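Local structure of methylglyoxal reductase (NADPH-dependent) (Candida albicans SC5314, 6KWS) at residues V18-A23 with D242-H247; E95-A100 with Q154-N159; D102-V107 with K173-F178; H247-E252 with L316-Y321. The protein probably reduces methylglyoxal with NADPH as hydride donor, as an oxidoreductase of the dihydroflavonol-4-reductase subfamily of NAD(P)-dependent epimerases and dehydratases. The protein carries 1 engineered substitution. One frame throughout, in Å; residues are numbered along the deposited sequence.

Four long-range contacts fall into two groups, each built on a shared helix. Contacts 1 and 4 share helix 240-252, their centres about 9 Å apart, the helix meeting helix 12-23 in one and 316-321 in the other. Contacts 2 and 3 share helix 92-114, whose start meets the short helix 153-156 and whose middle meets helix 160-181. Contact 2 is buried, though far from the chain's centre, and apolar; the others are partly buried. Contact 3 covers the most surface and ranges from buried alanines to an exposed lysine. Contact 1 rests on an amide laid against a helix backbone, whereas contact 4 joins aliphatic and aromatic packing to polar neighbours at its margin.

Contact 1: residues V18-A23 with D242-H247; sequences VKQLLA and DVAKAH
Q20 reaches over from helix 12-23 and lays its terminal amide against the first turns of helix 240-252, where it meets A244 and K245. The side chain leaves the helix with CG anti to the carbonyl carbon (chi1 -57°) and stays extended beyond it, which carries the amide across the gap between the two backbones. Its two ends divide the work. The oxygen rests against the root of K245, with Q20 OE1 at 3.4 Å from both CA and CB of K245. The nitrogen serves the preceding residues: Q20 NE2 lies 3.9 Å from A244 CB. The same nitrogen donates a hydrogen bond to the carbonyl oxygen of R241, one residue before 242-247. The amide is thus anchored by its nitrogen, with its oxygen against CA and CB of K245. K245 passes it at about a right angle, its far end leading away from Q20. Nearer its own backbone, Q20 also touches I248, one turn farther along helix 240-252, while A244 packs on H16 and V17 of helix 12-23. The contact joins the first helix of the Rossmann fold, which follows the glycine-rich turn and begins with F12 and I13, residues that bind NADPH, to helix 240-252, some 220 residues later in the chain, which follows strand 234-239.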
loop_
_atom_site.group_PDB
_atom_site.type_symbol
_atom_site.label_atom_id
_atom_site.label_comp_id
_atom_site.label_asym_id
_atom_site.label_seq_id
_atom_site.Cartn_x
_atom_site.Cartn_y
_atom_site.Cartn_z
ATOM N N VAL A 18 -7.343 -8.036 -6.040
ATOM C CA VAL A 18 -7.736 -9.199 -6.826
ATOM C C VAL A 18 -9.178 -9.587 -6.525
ATOM O O VAL A 18 -9.991 -9.790 -7.440
ATOM C CB VAL A 18 -6.764 -10.363 -6.562
ATOM C CG1 VAL A 18 -7.341 -11.675 -7.049
ATOM C CG2 VAL A 18 -5.441 -10.093 -7.264
ATOM N N LYS A 19 -9.511 -9.709 -5.234
ATOM C CA LYS A 19 -10.876 -10.037 -4.830
ATOM C C LYS A 19 -11.876 -9.040 -5.401
ATOM O O LYS A 19 -12.909 -9.424 -5.960
ATOM C CB LYS A 19 -10.972 -10.074 -3.304
ATOM C CG LYS A 19 -12.334 -10.492 -2.793
ATOM C CD LYS A 19 -12.528 -10.207 -1.313
ATOM C CE LYS A 19 -11.439 -10.880 -0.449
ATOM N NZ LYS A 19 -11.959 -11.565 0.793
ATOM N N GLN A 20 -11.583 -7.746 -5.284
ATOM C CA GLN A 20 -12.517 -6.763 -5.820
ATOM C C GLN A 20 -12.569 -6.805 -7.342
ATOM O O GLN A 20 -13.653 -6.690 -7.926
ATOM C CB GLN A 20 -12.158 -5.371 -5.329
ATOM C CG GLN A 20 -12.118 -5.257 -3.822
ATOM C CD GLN A 20 -12.199 -3.826 -3.399
ATOM O OE1 GLN A 20 -12.623 -2.971 -4.183
ATOM N NE2 GLN A 20 -11.788 -3.537 -2.172
ATOM N N LEU A 21 -11.416 -6.976 -8.004
ATOM C CA LEU A 21 -11.416 -7.118 -9.457
ATOM C C LEU A 21 -12.257 -8.312 -9.899
ATOM O O LEU A 21 -13.058 -8.195 -10.827
ATOM C CB LEU A 21 -9.987 -7.247 -9.985
ATOM C CG LEU A 21 -9.147 -5.979 -10.221
ATOM C CD1 LEU A 21 -7.751 -6.360 -10.661
ATOM C CD2 LEU A 21 -9.797 -5.036 -11.248
ATOM N N LEU A 22 -12.098 -9.475 -9.249
ATOM C CA LEU A 22 -12.875 -10.654 -9.650
ATOM C C LEU A 22 -14.369 -10.402 -9.542
ATOM O O LEU A 22 -15.147 -10.860 -10.389
ATOM C CB LEU A 22 -12.520 -11.865 -8.799
ATOM C CG LEU A 22 -11.176 -12.505 -9.074
ATOM C CD1 LEU A 22 -11.006 -13.685 -8.124
ATOM C CD2 LEU A 22 -11.046 -12.925 -10.553
ATOM N N ALA A 23 -14.791 -9.687 -8.500
ATOM C CA ALA A 23 -16.210 -9.431 -8.282
ATOM C C ALA A 23 -16.795 -8.420 -9.259
ATOM O O ALA A 23 -18.012 -8.247 -9.278
ATOM C CB ALA A 23 -16.453 -8.952 -6.852
ATOM N N ASP A 242 -10.041 0.085 1.355
ATOM C CA ASP A 242 -10.206 1.328 0.603
ATOM C C ASP A 242 -9.018 1.597 -0.315
ATOM O O ASP A 242 -9.183 2.141 -1.411
ATOM C CB ASP A 242 -10.432 2.482 1.574
ATOM C CG ASP A 242 -11.675 2.269 2.418
ATOM O OD1 ASP A 242 -12.644 1.690 1.850
ATOM O OD2 ASP A 242 -11.685 2.644 3.627
ATOM N N VAL A 243 -7.819 1.214 0.101
ATOM C CA VAL A 243 -6.675 1.332 -0.786
ATOM C C VAL A 243 -6.876 0.441 -2.000
ATOM O O VAL A 243 -6.788 0.898 -3.148
ATOM C CB VAL A 243 -5.379 0.992 -0.024
ATOM C CG1 VAL A 243 -4.170 1.086 -0.936
ATOM C CG2 VAL A 243 -5.212 1.915 1.181
ATOM N N ALA A 244 -7.177 -0.842 -1.760
ATOM C CA ALA A 244 -7.485 -1.769 -2.847
ATOM C C ALA A 244 -8.544 -1.195 -3.783
ATOM O O ALA A 244 -8.388 -1.230 -5.009
ATOM C CB ALA A 244 -7.952 -3.110 -2.285
ATOM N N LYS A 245 -9.632 -0.661 -3.224
ATOM C CA LYS A 245 -10.683 -0.146 -4.085
ATOM C C LYS A 245 -10.187 1.044 -4.891
ATOM O O LYS A 245 -10.559 1.212 -6.060
ATOM C CB LYS A 245 -11.906 0.236 -3.264
ATOM C CG LYS A 245 -13.049 0.735 -4.117
ATOM C CD LYS A 245 -14.321 0.858 -3.312
ATOM C CE LYS A 245 -15.418 1.556 -4.118
ATOM N NZ LYS A 245 -16.744 0.886 -3.979
ATOM N N ALA A 246 -9.319 1.866 -4.293
ATOM C CA ALA A 246 -8.803 3.029 -5.006
ATOM C C ALA A 246 -7.999 2.607 -6.224
ATOM O O ALA A 246 -8.106 3.230 -7.282
ATOM C CB ALA A 246 -7.962 3.904 -4.076
ATOM N N HIS A 247 -7.205 1.540 -6.107
ATOM C CA HIS A 247 -6.518 1.022 -7.286
ATOM C C HIS A 247 -7.486 0.770 -8.429
ATOM O O HIS A 247 -7.142 0.987 -9.598
ATOM C CB HIS A 247 -5.771 -0.265 -6.960
ATOM C CG HIS A 247 -4.476 -0.027 -6.257
ATOM N ND1 HIS A 247 -4.407 0.367 -4.934
ATOM C CD2 HIS A 247 -3.201 -0.085 -6.702
ATOM C CE1 HIS A 247 -3.140 0.528 -4.597
ATOM N NE2 HIS A 247 -2.388 0.254 -5.649
#

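Contact 2: residues E95-A100 with Q154-N159; sequences ELLLPA and QDALLN
In the Rossmann-like fold of this reductase, helix 92-114 is the crossover between strands 75-80 and 120-124, and near its start L97 meets the end of the short helix 153-156; between the two segments the packing is aliphatic. One methyl of L97 does all the touching. CD1 of L97 lies 3.5 Å from CD2 of L157 and 3.8 Å from CB of A156, so it sits where the two residues adjoin. The leucines cross at about a right angle, each with CG anti to its carbonyl carbon, and although L157 does not start out toward L97, its branched end swings nearer. Around L97 the helix is irregular: a wider pi-type turn spans 95-97, and P99, which has no N-H to give, marks a kink. Beyond L157 the chain leaves its weakly bonded turn and runs to N159, the N-cap of helix 160-181; OD1 of N159 accepts from N162 N. L97 also touches W153, and S167 and F170 of helix 160-181. A100, one turn on, leans on S167 and A171, so that the start of helix 92-114 lies against helices 153-156 and 160-181.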
loop_
_atom_site.group_PDB
_atom_site.type_symbol
_atom_site.label_atom_id
_atom_site.label_comp_id
_atom_site.label_asym_id
_atom_site.label_seq_id
_atom_site.Cartn_x
_atom_site.Cartn_y
_atom_site.Cartn_z
ATOM N N GLU A 95 20.773 -1.750 -1.379
ATOM C CA GLU A 95 19.701 -2.672 -1.034
ATOM C C GLU A 95 18.308 -2.055 -1.121
ATOM O O GLU A 95 17.329 -2.799 -1.243
ATOM C CB GLU A 95 19.925 -3.252 0.371
ATOM C CG GLU A 95 21.037 -4.323 0.424
ATOM C CD GLU A 95 21.340 -4.815 1.847
ATOM O OE1 GLU A 95 21.919 -4.040 2.646
ATOM O OE2 GLU A 95 21.014 -5.984 2.170
ATOM N N LEU A 96 18.189 -0.728 -1.095
ATOM C CA LEU A 96 16.880 -0.089 -1.107
ATOM C C LEU A 96 16.693 0.915 -2.235
ATOM O O LEU A 96 15.695 0.832 -2.969
ATOM C CB LEU A 96 16.622 0.598 0.237
ATOM C CG LEU A 96 16.085 -0.301 1.345
ATOM C CD1 LEU A 96 16.015 0.462 2.674
ATOM C CD2 LEU A 96 14.729 -0.844 0.951
ATOM N N LEU A 97 17.610 1.879 -2.395
ATOM C CA LEU A 97 17.338 3.018 -3.272
ATOM C C LEU A 97 17.487 2.658 -4.743
ATOM O O LEU A 97 16.574 2.899 -5.542
ATOM C CB LEU A 97 18.243 4.190 -2.916
ATOM C CG LEU A 97 17.800 4.880 -1.632
ATOM C CD1 LEU A 97 18.879 5.821 -1.138
ATOM C CD2 LEU A 97 16.496 5.626 -1.886
ATOM N N LEU A 98 18.624 2.075 -5.122
ATOM C CA LEU A 98 18.782 1.646 -6.511
ATOM C C LEU A 98 17.740 0.620 -6.924
ATOM O O LEU A 98 17.082 0.834 -7.957
ATOM C CB LEU A 98 20.212 1.147 -6.734
ATOM C CG LEU A 98 21.226 2.280 -6.554
ATOM C CD1 LEU A 98 22.623 1.730 -6.556
ATOM C CD2 LEU A 98 21.059 3.344 -7.635
ATOM N N PRO A 99 17.498 -0.471 -6.177
ATOM C CA PRO A 99 16.431 -1.411 -6.586
ATOM C C PRO A 99 15.066 -0.762 -6.774
ATOM O O PRO A 99 14.331 -1.140 -7.695
ATOM C CB PRO A 99 16.404 -2.431 -5.444
ATOM C CG PRO A 99 17.740 -2.351 -4.830
ATOM C CD PRO A 99 18.180 -0.927 -4.953
ATOM N N ALA A 100 14.699 0.200 -5.925
ATOM C CA ALA A 100 13.435 0.897 -6.137
ATOM C C ALA A 100 13.470 1.723 -7.417
ATOM O O ALA A 100 12.525 1.677 -8.216
ATOM C CB ALA A 100 13.094 1.785 -4.934
ATOM N N GLN A 154 21.205 11.987 -0.411
ATOM C CA GLN A 154 22.238 11.835 0.599
ATOM C C GLN A 154 21.615 11.545 1.949
ATOM O O GLN A 154 22.049 10.630 2.658
ATOM C CB GLN A 154 23.120 13.083 0.645
ATOM C CG GLN A 154 24.055 13.237 -0.562
ATOM C CD GLN A 154 23.312 13.450 -1.883
ATOM O OE1 GLN A 154 22.205 13.999 -1.917
ATOM N NE2 GLN A 154 23.930 13.026 -2.977
ATOM N N ASP A 155 20.561 12.277 2.300
ATOM C CA ASP A 155 19.906 12.055 3.579
ATOM C C ASP A 155 19.164 10.727 3.631
ATOM O O ASP A 155 18.954 10.188 4.722
ATOM C CB ASP A 155 18.974 13.221 3.864
ATOM C CG ASP A 155 19.737 14.477 4.285
ATOM O OD1 ASP A 155 20.998 14.438 4.280
ATOM O OD2 ASP A 155 19.084 15.499 4.624
ATOM N N ALA A 156 18.785 10.176 2.482
ATOM C CA ALA A 156 18.100 8.895 2.471
ATOM C C ALA A 156 19.005 7.733 2.890
ATOM O O ALA A 156 18.484 6.696 3.303
ATOM C CB ALA A 156 17.508 8.648 1.086
ATOM N N LEU A 157 20.337 7.888 2.824
ATOM C CA LEU A 157 21.288 6.870 3.276
ATOM C C LEU A 157 21.550 6.873 4.782
ATOM O O LEU A 157 22.206 5.948 5.273
ATOM C CB LEU A 157 22.636 7.049 2.585
ATOM C CG LEU A 157 22.659 7.434 1.116
ATOM C CD1 LEU A 157 24.077 7.684 0.740
ATOM C CD2 LEU A 157 22.075 6.338 0.246
ATOM N N LEU A 158 21.087 7.887 5.519
ATOM C CA LEU A 158 21.466 8.036 6.926
ATOM C C LEU A 158 21.032 6.840 7.767
ATOM O O LEU A 158 21.832 6.291 8.531
ATOM C CB LEU A 158 20.893 9.336 7.499
ATOM C CG LEU A 158 21.596 10.585 6.935
ATOM C CD1 LEU A 158 20.980 11.893 7.454
ATOM C CD2 LEU A 158 23.113 10.525 7.189
ATOM N N ASN A 159 19.776 6.419 7.655
ATOM C CA ASN A 159 19.253 5.389 8.543
ATOM C C ASN A 159 18.133 4.640 7.830
ATOM O O ASN A 159 17.548 5.158 6.871
ATOM C CB ASN A 159 18.765 5.991 9.873
ATOM C CG ASN A 159 17.658 7.023 9.692
ATOM O OD1 ASN A 159 16.658 6.768 9.022
ATOM N ND2 ASN A 159 17.826 8.196 10.301
#

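Contact 3: residues D102-V107 with K173-F178; sequences DGTKNV and KAAWDF
Helices 92-114 and 160-181 come together along T104 and K105 on one side and A174 and A175 on the other, with 6.3 Å between the CA atoms of T104 and A175 and 6.7 Å between those of K105 and A174. T104 meets A175 through methyl groups, T104 CG2 to A175 CB at 3.9 Å. In T104 a chi1 of -49° places OG1 beside the backbone N and leaves CG2 anti to it, aimed at the neighbouring helix, while OG1 is occupied in its own helix by a hydrogen bond with A100 O. The small alanine side chains are consistent with this close approach. In the three-layered Rossmann-like fold these are crossover helices, linking strands 75-80, 120-124 and 188-194, and each turns another face to the sheet: V107 packs on F78 and H80, W176 on L189 and T191. Farther along the interface F178 extends its ring toward helix 92-114, where F178 CE2 comes within 4.3 Å of K105 O, approached obliquely; the ring also rests on L108 and Q109. K105, itself exposed, runs along the rim and probably screens part of the interface. Its ammonium, K105 NZ, stays 6.9 Å from OD1 of D177, too far for a salt bridge, although the opposite charges may attract weakly.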
loop_
_atom_site.group_PDB
_atom_site.type_symbol
_atom_site.label_atom_id
_atom_site.label_comp_id
_atom_site.label_asym_id
_atom_site.label_seq_id
_atom_site.Cartn_x
_atom_site.Cartn_y
_atom_site.Cartn_z
ATOM N N ASP A 102 15.715 1.514 -10.069
ATOM C CA ASP A 102 15.927 0.675 -11.243
ATOM C C ASP A 102 14.737 -0.247 -11.490
ATOM O O ASP A 102 14.292 -0.395 -12.638
ATOM C CB ASP A 102 17.221 -0.126 -11.091
ATOM C CG ASP A 102 18.463 0.767 -11.068
ATOM O OD1 ASP A 102 18.451 1.820 -11.749
ATOM O OD2 ASP A 102 19.443 0.424 -10.359
ATOM N N GLY A 103 14.201 -0.864 -10.429
ATOM C CA GLY A 103 13.007 -1.682 -10.587
ATOM C C GLY A 103 11.881 -0.943 -11.284
ATOM O O GLY A 103 11.232 -1.477 -12.189
ATOM N N THR A 104 11.653 0.316 -10.897
ATOM C CA THR A 104 10.539 1.061 -11.474
ATOM C C THR A 104 10.783 1.376 -12.948
ATOM O O THR A 104 9.858 1.300 -13.766
ATOM C CB THR A 104 10.298 2.336 -10.673
ATOM O OG1 THR A 104 10.254 2.009 -9.280
ATOM C CG2 THR A 104 8.967 2.973 -11.061
ATOM N N LYS A 105 12.018 1.725 -13.309
ATOM C CA LYS A 105 12.327 1.982 -14.711
ATOM C C LYS A 105 12.188 0.711 -15.551
ATOM O O LYS A 105 11.604 0.742 -16.649
ATOM C CB LYS A 105 13.734 2.570 -14.825
ATOM C CG LYS A 105 13.808 4.089 -14.612
ATOM C CD LYS A 105 15.111 4.465 -13.894
ATOM C CE LYS A 105 15.479 5.928 -14.071
ATOM N NZ LYS A 105 16.871 6.029 -14.593
ATOM N N ASN A 106 12.698 -0.421 -15.039
ATOM C CA ASN A 106 12.594 -1.684 -15.766
ATOM C C ASN A 106 11.136 -2.080 -16.009
ATOM O O ASN A 106 10.784 -2.532 -17.108
ATOM C CB ASN A 106 13.329 -2.787 -15.010
ATOM C CG ASN A 106 14.847 -2.601 -15.009
ATOM O OD1 ASN A 106 15.418 -1.990 -15.916
ATOM N ND2 ASN A 106 15.507 -3.148 -13.988
ATOM N N VAL A 107 10.268 -1.906 -15.006
ATOM C CA VAL A 107 8.859 -2.275 -15.159
ATOM C C VAL A 107 8.209 -1.437 -16.250
ATOM O O VAL A 107 7.566 -1.966 -17.165
ATOM C CB VAL A 107 8.112 -2.128 -13.816
ATOM C CG1 VAL A 107 6.628 -2.381 -13.972
ATOM C CG2 VAL A 107 8.688 -3.050 -12.770
ATOM N N LYS A 173 9.406 9.237 -8.087
ATOM C CA LYS A 173 10.043 10.245 -8.925
ATOM C C LYS A 173 10.473 9.618 -10.243
ATOM O O LYS A 173 10.324 10.220 -11.310
ATOM C CB LYS A 173 11.231 10.863 -8.186
ATOM C CG LYS A 173 11.654 12.228 -8.643
ATOM C CD LYS A 173 12.843 12.181 -9.541
ATOM C CE LYS A 173 13.512 13.438 -9.648
ATOM N NZ LYS A 173 13.730 13.990 -8.383
ATOM N N ALA A 174 10.922 8.366 -10.189
ATOM C CA ALA A 174 11.408 7.698 -11.385
ATOM C C ALA A 174 10.272 7.384 -12.355
ATOM O O ALA A 174 10.450 7.479 -13.576
ATOM C CB ALA A 174 12.157 6.432 -10.986
ATOM N N ALA A 175 9.101 6.998 -11.835
ATOM C CA ALA A 175 7.965 6.703 -12.706
ATOM C C ALA A 175 7.512 7.936 -13.478
ATOM O O ALA A 175 7.266 7.858 -14.687
ATOM C CB ALA A 175 6.802 6.142 -11.893
ATOM N N TRP A 176 7.365 9.082 -12.795
ATOM C CA TRP A 176 6.935 10.287 -13.498
ATOM C C TRP A 176 8.005 10.761 -14.460
ATOM O O TRP A 176 7.687 11.228 -15.565
ATOM C CB TRP A 176 6.575 11.400 -12.518
ATOM C CG TRP A 176 5.370 11.097 -11.700
ATOM C CD1 TRP A 176 5.331 10.887 -10.358
ATOM C CD2 TRP A 176 4.024 10.949 -12.169
ATOM N NE1 TRP A 176 4.050 10.637 -9.957
ATOM C CE2 TRP A 176 3.225 10.660 -11.050
ATOM C CE3 TRP A 176 3.416 11.036 -13.425
ATOM C CZ2 TRP A 176 1.845 10.454 -11.145
ATOM C CZ3 TRP A 176 2.046 10.836 -13.519
ATOM C CH2 TRP A 176 1.274 10.553 -12.382
ATOM N N ASP A 177 9.279 10.647 -14.066
ATOM C CA ASP A 177 10.352 10.911 -15.020
ATOM C C ASP A 177 10.172 10.073 -16.274
ATOM O O ASP A 177 10.336 10.575 -17.389
ATOM C CB ASP A 177 11.731 10.651 -14.407
ATOM C CG ASP A 177 12.143 11.722 -13.410
ATOM O OD1 ASP A 177 13.234 11.579 -12.800
ATOM O OD2 ASP A 177 11.367 12.698 -13.222
ATOM N N PHE A 178 9.791 8.806 -16.121
ATOM C CA PHE A 178 9.746 7.939 -17.284
ATOM C C PHE A 178 8.718 8.429 -18.280
ATOM O O PHE A 178 9.014 8.576 -19.470
ATOM C CB PHE A 178 9.448 6.500 -16.882
ATOM C CG PHE A 178 9.446 5.550 -18.049
ATOM C CD1 PHE A 178 8.335 5.440 -18.883
ATOM C CD2 PHE A 178 10.563 4.785 -18.331
ATOM C CE1 PHE A 178 8.345 4.584 -19.968
ATOM C CE2 PHE A 178 10.570 3.921 -19.418
ATOM C CZ PHE A 178 9.460 3.823 -20.235
#

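Contact 4: residues H247-E252 with L316-Y321; sequences HIIAFE and LGFEYY
L316, the last residue of helix 310-316, meets I249 of helix 240-252 at the level where the two backbones come closest, 6.3 Å between CA atoms. The branch that touches is CD2 of L316, which lies 4.0 Å from CG2 of I249 and 4.1 Å from CB of I249, the two side chains crossing obliquely. L316 is buried, resting also on I261 and L263 of strand 260-269. G317 then leaves the helix with positive phi (55°), a left-handed backbone conformation that turns the chain so that F318 faces helix 240-252 once more. CG of F318 lies between the backbone N and the carbonyl carbon (chi1 63°), which brings F318 CE2 to 4.1 Å from CG1 of I249, with the side chains sliding past each other in opposite directions. The two branches of I249 are therefore shared out, CG2 to the leucine and CG1 to the phenylalanine. F318 also makes a cation-pi contact with K245, one turn earlier on the same helix, and at the end of the segment Y321 N is hydrogen-bonded to D242 OD2. Between the two segments themselves the contact is apolar and can give little directional hold; the cation-pi partner and the hydrogen bond beside it, both on the preceding turns of helix 240-252, probably fix how the loop lies along the helix.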
loop_
_atom_site.group_PDB
_atom_site.type_symbol
_atom_site.label_atom_id
_atom_site.label_comp_id
_atom_site.label_asym_id
_atom_site.label_seq_id
_atom_site.Cartn_x
_atom_site.Cartn_y
_atom_site.Cartn_z
ATOM N N HIS A 247 -7.205 1.540 -6.107
ATOM C CA HIS A 247 -6.518 1.022 -7.286
ATOM C C HIS A 247 -7.486 0.770 -8.429
ATOM O O HIS A 247 -7.142 0.987 -9.598
ATOM C CB HIS A 247 -5.771 -0.265 -6.960
ATOM C CG HIS A 247 -4.476 -0.027 -6.257
ATOM N ND1 HIS A 247 -4.407 0.367 -4.934
ATOM C CD2 HIS A 247 -3.201 -0.085 -6.702
ATOM C CE1 HIS A 247 -3.140 0.528 -4.597
ATOM N NE2 HIS A 247 -2.388 0.254 -5.649
ATOM N N ILE A 248 -8.700 0.313 -8.120
ATOM C CA ILE A 248 -9.620 0.006 -9.201
ATOM C C ILE A 248 -10.288 1.268 -9.714
ATOM O O ILE A 248 -10.395 1.470 -10.928
ATOM C CB ILE A 248 -10.633 -1.050 -8.757
ATOM C CG1 ILE A 248 -9.923 -2.398 -8.658
ATOM C CG2 ILE A 248 -11.817 -1.094 -9.723
ATOM C CD1 ILE A 248 -10.561 -3.351 -7.666
ATOM N N ILE A 249 -10.729 2.152 -8.817
ATOM C CA ILE A 249 -11.296 3.407 -9.299
ATOM C C ILE A 249 -10.256 4.172 -10.107
ATOM O O ILE A 249 -10.604 4.928 -11.020
ATOM C CB ILE A 249 -11.851 4.259 -8.132
ATOM C CG1 ILE A 249 -12.823 3.456 -7.254
ATOM C CG2 ILE A 249 -12.537 5.512 -8.655
ATOM C CD1 ILE A 249 -14.072 3.032 -7.968
ATOM N N ALA A 250 -8.970 3.928 -9.843
ATOM C CA ALA A 250 -7.919 4.729 -10.456
ATOM C C ALA A 250 -7.830 4.524 -11.963
ATOM O O ALA A 250 -7.401 5.441 -12.677
ATOM C CB ALA A 250 -6.570 4.419 -9.812
ATOM N N PHE A 251 -8.198 3.346 -12.476
ATOM C CA PHE A 251 -8.227 3.173 -13.923
ATOM C C PHE A 251 -9.635 3.155 -14.517
ATOM O O PHE A 251 -9.775 3.319 -15.730
ATOM C CB PHE A 251 -7.464 1.904 -14.337
ATOM C CG PHE A 251 -8.161 0.616 -13.989
ATOM C CD1 PHE A 251 -9.201 0.124 -14.777
ATOM C CD2 PHE A 251 -7.752 -0.126 -12.900
ATOM C CE1 PHE A 251 -9.843 -1.066 -14.463
ATOM C CE2 PHE A 251 -8.387 -1.312 -12.579
ATOM C CZ PHE A 251 -9.433 -1.786 -13.369
ATOM N N GLU A 252 -10.676 2.969 -13.708
ATOM C CA GLU A 252 -12.033 2.973 -14.243
ATOM C C GLU A 252 -12.566 4.386 -14.434
ATOM O O GLU A 252 -13.356 4.635 -15.350
ATOM C CB GLU A 252 -12.974 2.207 -13.315
ATOM C CG GLU A 252 -12.785 0.700 -13.266
ATOM C CD GLU A 252 -13.899 0.025 -12.457
ATOM O OE1 GLU A 252 -14.355 0.619 -11.442
ATOM O OE2 GLU A 252 -14.327 -1.093 -12.839
ATOM N N LEU A 316 -12.379 9.672 -5.927
ATOM C CA LEU A 316 -12.766 8.299 -5.609
ATOM C C LEU A 316 -14.254 8.185 -5.315
ATOM O O LEU A 316 -14.895 7.208 -5.704
ATOM C CB LEU A 316 -11.950 7.776 -4.418
ATOM C CG LEU A 316 -10.462 7.945 -4.693
ATOM C CD1 LEU A 316 -9.610 7.567 -3.494
ATOM C CD2 LEU A 316 -10.037 7.171 -5.959
ATOM N N GLY A 317 -14.820 9.164 -4.626
ATOM C CA GLY A 317 -16.239 9.180 -4.324
ATOM C C GLY A 317 -16.806 7.963 -3.614
ATOM O O GLY A 317 -17.795 7.396 -4.080
ATOM N N PHE A 318 -16.209 7.539 -2.500
ATOM C CA PHE A 318 -16.831 6.520 -1.669
ATOM C C PHE A 318 -16.384 6.720 -0.231
ATOM O O PHE A 318 -15.337 7.313 0.038
ATOM C CB PHE A 318 -16.539 5.081 -2.156
ATOM C CG PHE A 318 -15.077 4.662 -2.125
ATOM C CD1 PHE A 318 -14.509 4.116 -0.972
ATOM C CD2 PHE A 318 -14.293 4.745 -3.270
ATOM C CE1 PHE A 318 -13.170 3.696 -0.955
ATOM C CE2 PHE A 318 -12.955 4.330 -3.266
ATOM C CZ PHE A 318 -12.392 3.803 -2.105
ATOM N N GLU A 319 -17.213 6.231 0.687
ATOM C CA GLU A 319 -16.964 6.349 2.117
ATOM C C GLU A 319 -15.878 5.370 2.564
ATOM O O GLU A 319 -15.927 4.178 2.247
ATOM C CB GLU A 319 -18.276 6.097 2.872
ATOM C CG GLU A 319 -18.175 5.957 4.406
ATOM C CD GLU A 319 -19.178 4.933 5.004
ATOM O OE1 GLU A 319 -20.288 5.367 5.396
ATOM O OE2 GLU A 319 -18.852 3.711 5.091
ATOM N N TYR A 320 -14.887 5.874 3.296
ATOM C CA TYR A 320 -13.856 5.028 3.883
ATOM C C TYR A 320 -14.341 4.413 5.187
ATOM O O TYR A 320 -15.157 5.004 5.908
ATOM C CB TYR A 320 -12.595 5.827 4.205
ATOM C CG TYR A 320 -11.870 6.495 3.054
ATOM C CD1 TYR A 320 -12.189 6.235 1.724
ATOM C CD2 TYR A 320 -10.839 7.376 3.316
ATOM C CE1 TYR A 320 -11.503 6.857 0.701
ATOM C CE2 TYR A 320 -10.161 7.990 2.317
ATOM C CZ TYR A 320 -10.488 7.735 1.016
ATOM O OH TYR A 320 -9.764 8.382 0.053
ATOM N N TYR A 321 -13.803 3.236 5.509
ATOM C CA TYR A 321 -13.872 2.749 6.886
ATOM C C TYR A 321 -13.276 3.780 7.849
ATOM O O TYR A 321 -12.424 4.594 7.473
ATOM C CB TYR A 321 -13.108 1.440 7.027
ATOM C CG TYR A 321 -13.725 0.258 6.335
ATOM C CD1 TYR A 321 -14.685 -0.509 6.974
ATOM C CD2 TYR A 321 -13.330 -0.118 5.053
ATOM C CE1 TYR A 321 -15.242 -1.607 6.356
ATOM C CE2 TYR A 321 -13.893 -1.222 4.418
ATOM C CZ TYR A 321 -14.847 -1.962 5.084
ATOM O OH TYR A 321 -15.431 -3.074 4.507
#